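Local coordinates for response regulator (Xanthomonas campestris pv. campestris, PDB 3QYY), which probably makes the second messenger cyclic di-GMP through its GGDEF diguanylate cyclase domain, the part in this chain, which here holds cyclic di-GMP and magnesium, at residues F46-D51 / V128-A133; A82-G87 / I96-S101. All coordinates share one frame; numbering follows the deposited sequence.

How the interactions relate
Both interactions are antiparallel strand pairs in the central sheet of the GGDEF domain. Their centres lie about 14 Å apart. Interaction 1 joins strand 44-50 to strand 128-134; interaction 2 pairs the open end of the hairpin of strands 85-90 and 93-98. The two meet where strands 44-50 and 93-98 run side by side. There Phe46 N lies 2.9 Å from Ile96 O, a probable hydrogen bond, and Leu48 CD1 packs 3.8 Å from Ile96 CD1. Interaction 1 reaches the active site directly, since Asp49 binds magnesium together with Asp92 of the hairpin turn. Interaction 2 lies farther off, with the Trp85 side chain about 13 Å from bound cyclic di-GMP.

Interaction 1 of 2, residues F46-D51 / V128-A133; sequences FVLDMD and VSAGSA. With MG (magnesium ion), chain I.
Ser129 and Asp51 meet through their side chains at the active-site end of this strand pair. Ser129 OG donates to Asp51 OD2 at 2.8 Å and meets the syn lone pair of that oxygen. Ser129 holds OG anti to its carbonyl carbon (chi1 -72°), which brings the hydroxyl to the carboxylate just past strand 44-50. Asp49 lies on the same sheet face as Ser129 but turns its carboxylate to the metal. With CG anti to the backbone N (chi1 -176°), the Asp49 carboxylate reaches the ion, and OD2 binds it at 2.0 Å. Asp49 OD1 takes a hydrogen bond from a magnesium-bound water at 2.7 Å. Asp92 is a second protein ligand of the ion. The other face is largely apolar. Leu48 CB lies 3.9 Å from Val128 CG1, and the Phe46 ring brings CD2 to 3.6 Å from Ser132 CB. Helix 102-116 packs on this face through Leu109, Trp112 and Leu113. Four backbone hydrogen bonds join the antiparallel strands, two in the Val47-Gly131 pair and two in the Asp49-Ser129 pair. Lys156 forms salt bridges with both Asp49 and Asp51. The strand pair thus puts largely apolar side chains on one face and the metal-binding carboxylate on the other. Ser129, Lys156 and the backbone N of Arg161 grip the Asp51 carboxylate, which does not itself reach the metal.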
loop_
_atom_site.group_PDB
_atom_site.type_symbol
_atom_site.label_atom_id
_atom_site.label_comp_id
_atom_site.label_asym_id
_atom_site.label_seq_id
_atom_site.Cartn_x
_atom_site.Cartn_y
_atom_site.Cartn_z
ATOM N N PHE B 46 -4.547 -16.938 -2.021
ATOM C CA PHE B 46 -4.975 -15.742 -2.735
ATOM C C PHE B 46 -4.445 -14.496 -2.032
ATOM O O PHE B 46 -4.431 -14.426 -0.803
ATOM C CB PHE B 46 -6.501 -15.610 -2.771
ATOM C CG PHE B 46 -7.204 -16.728 -3.481
ATOM C CD1 PHE B 46 -7.580 -17.877 -2.795
ATOM C CD2 PHE B 46 -7.515 -16.619 -4.833
ATOM C CE1 PHE B 46 -8.264 -18.904 -3.446
ATOM C CE2 PHE B 46 -8.199 -17.642 -5.496
ATOM C CZ PHE B 46 -8.572 -18.785 -4.798
ATOM N N VAL B 47 -4.007 -13.521 -2.820
ATOM C CA VAL B 47 -3.540 -12.246 -2.281
ATOM C C VAL B 47 -4.507 -11.231 -2.871
ATOM O O VAL B 47 -4.659 -11.159 -4.095
ATOM C CB VAL B 47 -2.097 -11.908 -2.725
ATOM C CG1 VAL B 47 -1.779 -10.435 -2.402
ATOM C CG2 VAL B 47 -1.109 -12.814 -2.006
ATOM N N LEU B 48 -5.170 -10.463 -2.007
ATOM C CA LEU B 48 -6.141 -9.470 -2.453
ATOM C C LEU B 48 -5.783 -8.054 -2.010
ATOM O O LEU B 48 -5.280 -7.846 -0.909
ATOM C CB LEU B 48 -7.529 -9.805 -1.898
ATOM C CG LEU B 48 -7.976 -11.271 -1.866
ATOM C CD1 LEU B 48 -9.404 -11.336 -1.348
ATOM C CD2 LEU B 48 -7.892 -11.883 -3.241
ATOM N N ASP B 49 -6.058 -7.084 -2.873
ATOM C CA ASP B 49 -5.797 -5.681 -2.559
ATOM C C ASP B 49 -6.982 -4.875 -3.077
ATOM O O ASP B 49 -7.342 -4.975 -4.251
ATOM C CB ASP B 49 -4.507 -5.203 -3.238
ATOM C CG ASP B 49 -4.142 -3.778 -2.858
ATOM O OD1 ASP B 49 -3.692 -3.021 -3.745
ATOM O OD2 ASP B 49 -4.290 -3.420 -1.668
ATOM N N MET B 50 -7.600 -4.087 -2.201
ATOM C CA MET B 50 -8.743 -3.280 -2.603
ATOM C C MET B 50 -8.322 -2.179 -3.572
ATOM O O MET B 50 -7.191 -1.686 -3.519
ATOM C CB MET B 50 -9.428 -2.665 -1.377
ATOM C CG MET B 50 -10.104 -3.686 -0.473
ATOM S SD MET B 50 -11.243 -2.913 0.684
ATOM C CE MET B 50 -12.656 -2.604 -0.394
ATOM N N ASP B 51 -9.246 -1.802 -4.451
ATOM C CA ASP B 51 -9.007 -0.771 -5.464
ATOM C C ASP B 51 -9.669 0.570 -5.140
ATOM O O ASP B 51 -9.170 1.621 -5.543
ATOM C CB ASP B 51 -9.577 -1.206 -6.823
ATOM C CG ASP B 51 -8.888 -2.423 -7.408
ATOM O OD1 ASP B 51 -9.472 -3.016 -8.345
ATOM O OD2 ASP B 51 -7.777 -2.777 -6.958
ATOM N N VAL B 128 -11.901 -5.161 -6.140
ATOM C CA VAL B 128 -10.711 -5.857 -5.664
ATOM C C VAL B 128 -9.826 -6.470 -6.745
ATOM O O VAL B 128 -10.318 -7.026 -7.729
ATOM C CB VAL B 128 -11.119 -6.995 -4.694
ATOM C CG1 VAL B 128 -9.886 -7.751 -4.205
ATOM C CG2 VAL B 128 -11.903 -6.420 -3.527
ATOM N N SER B 129 -8.514 -6.364 -6.540
ATOM C CA SER B 129 -7.526 -6.947 -7.439
ATOM C C SER B 129 -7.037 -8.197 -6.716
ATOM O O SER B 129 -6.630 -8.124 -5.555
ATOM C CB SER B 129 -6.354 -5.987 -7.661
ATOM O OG SER B 129 -6.740 -4.891 -8.470
ATOM N N ALA B 130 -7.074 -9.341 -7.392
ATOM C CA ALA B 130 -6.655 -10.587 -6.763
ATOM C C ALA B 130 -5.696 -11.431 -7.589
ATOM O O ALA B 130 -5.727 -11.409 -8.822
ATOM C CB ALA B 130 -7.887 -11.414 -6.404
ATOM N N GLY B 131 -4.849 -12.175 -6.883
ATOM C CA GLY B 131 -3.888 -13.058 -7.519
ATOM C C GLY B 131 -3.866 -14.388 -6.782
ATOM O O GLY B 131 -3.963 -14.423 -5.550
ATOM N N SER B 132 -3.744 -15.487 -7.517
ATOM C CA SER B 132 -3.725 -16.803 -6.886
ATOM C C SER B 132 -2.524 -17.655 -7.285
ATOM O O SER B 132 -1.900 -17.434 -8.328
ATOM C CB SER B 132 -5.013 -17.566 -7.220
ATOM O OG SER B 132 -5.113 -17.825 -8.613
ATOM N N ALA B 133 -2.208 -18.625 -6.434
ATOM C CA ALA B 133 -1.116 -19.563 -6.669
ATOM C C ALA B 133 -1.508 -20.881 -5.999
ATOM O O ALA B 133 -2.109 -20.884 -4.923
ATOM C CB ALA B 133 0.187 -19.033 -6.075
HETATM MG MG MG I . -3.716 -1.659 -0.796
HETATM O O HOH W 1 -2.213 -1.238 -2.401
HETATM O O HOH W 2 -5.140 -0.516 -2.028
HETATM O O HOH W 3 -2.308 -2.806 0.125
#

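Interaction 2 of 2, residues A82-G87 / I96-S101; sequences AQDWIG and IGVHAS
Strands 85-87 and 96-98 run antiparallel, at 167°, with their axes 4.7 Å apart. Trp85 and Gly97 form a hydrogen-bonded pair, and Ile86 faces Ile96 in the next, non-hydrogen-bonded pair. Trp85 N donates to Gly97 O at 2.9 Å, and Gly97 N donates to Trp85 O at 2.8 Å. The Trp85 side chain folds back over its partner. Its CG sits between the backbone N and the carbonyl carbon (chi1 55°), which lays the indole across Gly97. Gly97 CA makes a CH-pi contact, 3.8 Å from the centroid of the five-membered ring. Gly97 has no side chain, so the indole lies directly on its backbone, with Gly97 N over the ring face. Trp85 NE1 bonds to Ser32 OG of helix 22-38. On the other sheet face Ile86 and Ile96 lie side by side and point the same way, with their CG1 atoms 3.8 Å apart. Beyond the strands, Asp84 OD2 accepts a hydrogen bond from His99 N at 2.8 Å, met from above the carboxylate plane. Asp84 OD1 accepts one from Gly81 N. His99 ND1 donates to Gln83 O at 3.3 Å; the oxygen lies close to the imidazole plane, but the donor stands well above the carbonyl plane. After the strand pairing stops, side-chain-to-backbone hydrogen bonds therefore hold the open end of the hairpin, chiefly that of Asp84, while the indole seals Gly97 on one face.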
loop_
_atom_site.group_PDB
_atom_site.type_symbol
_atom_site.label_atom_id
_atom_site.label_comp_id
_atom_site.label_asym_id
_atom_site.label_seq_id
_atom_site.Cartn_x
_atom_site.Cartn_y
_atom_site.Cartn_z
ATOM N N ALA B 82 -13.983 -24.970 7.150
ATOM C CA ALA B 82 -13.491 -25.117 8.515
ATOM C C ALA B 82 -11.970 -25.077 8.620
ATOM O O ALA B 82 -11.425 -24.749 9.674
ATOM C CB ALA B 82 -14.016 -26.416 9.114
ATOM N N GLN B 83 -11.282 -25.409 7.533
ATOM C CA GLN B 83 -9.825 -25.413 7.547
ATOM C C GLN B 83 -9.235 -24.276 6.717
ATOM O O GLN B 83 -8.015 -24.123 6.633
ATOM C CB GLN B 83 -9.301 -26.753 7.030
ATOM C CG GLN B 83 -7.910 -27.078 7.531
ATOM C CD GLN B 83 -7.830 -27.031 9.044
ATOM O OE1 GLN B 83 -8.560 -27.743 9.738
ATOM N NE2 GLN B 83 -6.946 -26.188 9.565
ATOM N N ASP B 84 -10.106 -23.484 6.106
ATOM C CA ASP B 84 -9.671 -22.358 5.291
ATOM C C ASP B 84 -9.432 -21.160 6.210
ATOM O O ASP B 84 -9.703 -21.223 7.410
ATOM C CB ASP B 84 -10.742 -22.031 4.253
ATOM C CG ASP B 84 -11.055 -23.215 3.343
ATOM O OD1 ASP B 84 -12.105 -23.186 2.675
ATOM O OD2 ASP B 84 -10.247 -24.167 3.288
ATOM N N TRP B 85 -8.921 -20.066 5.661
ATOM C CA TRP B 85 -8.674 -18.904 6.498
ATOM C C TRP B 85 -8.551 -17.605 5.732
ATOM O O TRP B 85 -8.299 -17.599 4.528
ATOM C CB TRP B 85 -7.406 -19.111 7.332
ATOM C CG TRP B 85 -6.178 -19.455 6.527
ATOM C CD1 TRP B 85 -5.706 -20.704 6.243
ATOM C CD2 TRP B 85 -5.267 -18.532 5.914
ATOM N NE1 TRP B 85 -4.554 -20.618 5.494
ATOM C CE2 TRP B 85 -4.262 -19.297 5.278
ATOM C CE3 TRP B 85 -5.201 -17.133 5.841
ATOM C CZ2 TRP B 85 -3.197 -18.707 4.576
ATOM C CZ3 TRP B 85 -4.143 -16.546 5.141
ATOM C CH2 TRP B 85 -3.157 -17.336 4.520
ATOM N N ILE B 86 -8.754 -16.500 6.444
ATOM C CA ILE B 86 -8.607 -15.181 5.853
ATOM C C ILE B 86 -7.795 -14.334 6.826
ATOM O O ILE B 86 -8.042 -14.331 8.037
ATOM C CB ILE B 86 -9.974 -14.507 5.561
ATOM C CG1 ILE B 86 -9.740 -13.113 4.968
ATOM C CG2 ILE B 86 -10.819 -14.434 6.839
ATOM C CD1 ILE B 86 -10.982 -12.471 4.360
ATOM N N GLY B 87 -6.792 -13.648 6.294
ATOM C CA GLY B 87 -5.959 -12.811 7.129
ATOM C C GLY B 87 -5.790 -11.436 6.523
ATOM O O GLY B 87 -5.987 -11.245 5.323
ATOM N N ILE B 96 -6.118 -15.046 1.588
ATOM C CA ILE B 96 -7.122 -16.063 1.845
ATOM C C ILE B 96 -6.526 -17.416 1.479
ATOM O O ILE B 96 -5.967 -17.587 0.390
ATOM C CB ILE B 96 -8.418 -15.825 1.021
ATOM C CG1 ILE B 96 -9.112 -14.539 1.496
ATOM C CG2 ILE B 96 -9.358 -17.018 1.175
ATOM C CD1 ILE B 96 -10.467 -14.265 0.830
ATOM N N GLY B 97 -6.623 -18.361 2.411
ATOM C CA GLY B 97 -6.113 -19.697 2.175
ATOM C C GLY B 97 -7.293 -20.643 2.049
ATOM O O GLY B 97 -8.150 -20.694 2.936
ATOM N N VAL B 98 -7.352 -21.380 0.944
ATOM C CA VAL B 98 -8.450 -22.313 0.717
ATOM C C VAL B 98 -7.929 -23.721 0.459
ATOM O O VAL B 98 -7.188 -23.949 -0.499
ATOM C CB VAL B 98 -9.311 -21.891 -0.496
ATOM C CG1 VAL B 98 -10.437 -22.903 -0.714
ATOM C CG2 VAL B 98 -9.880 -20.495 -0.278
ATOM N N HIS B 99 -8.311 -24.659 1.320
ATOM C CA HIS B 99 -7.892 -26.041 1.148
ATOM C C HIS B 99 -8.926 -26.794 0.329
ATOM O O HIS B 99 -9.753 -27.536 0.866
ATOM C CB HIS B 99 -7.685 -26.727 2.501
ATOM C CG HIS B 99 -6.376 -26.396 3.145
ATOM N ND1 HIS B 99 -6.268 -25.549 4.227
ATOM C CD2 HIS B 99 -5.114 -26.779 2.841
ATOM C CE1 HIS B 99 -4.996 -25.428 4.563
ATOM N NE2 HIS B 99 -4.275 -26.164 3.737
ATOM N N ALA B 100 -8.864 -26.579 -0.982
ATOM C CA ALA B 100 -9.759 -27.206 -1.946
ATOM C C ALA B 100 -9.054 -27.159 -3.297
ATOM O O ALA B 100 -7.992 -26.554 -3.421
ATOM C CB ALA B 100 -11.066 -26.439 -2.018
ATOM N N SER B 101 -9.632 -27.799 -4.308
ATOM C CA SER B 101 -9.028 -27.789 -5.637
ATOM C C SER B 101 -9.072 -26.360 -6.181
ATOM O O SER B 101 -9.935 -25.568 -5.796
ATOM C CB SER B 101 -9.795 -28.721 -6.578
ATOM O OG SER B 101 -11.102 -28.230 -6.816
#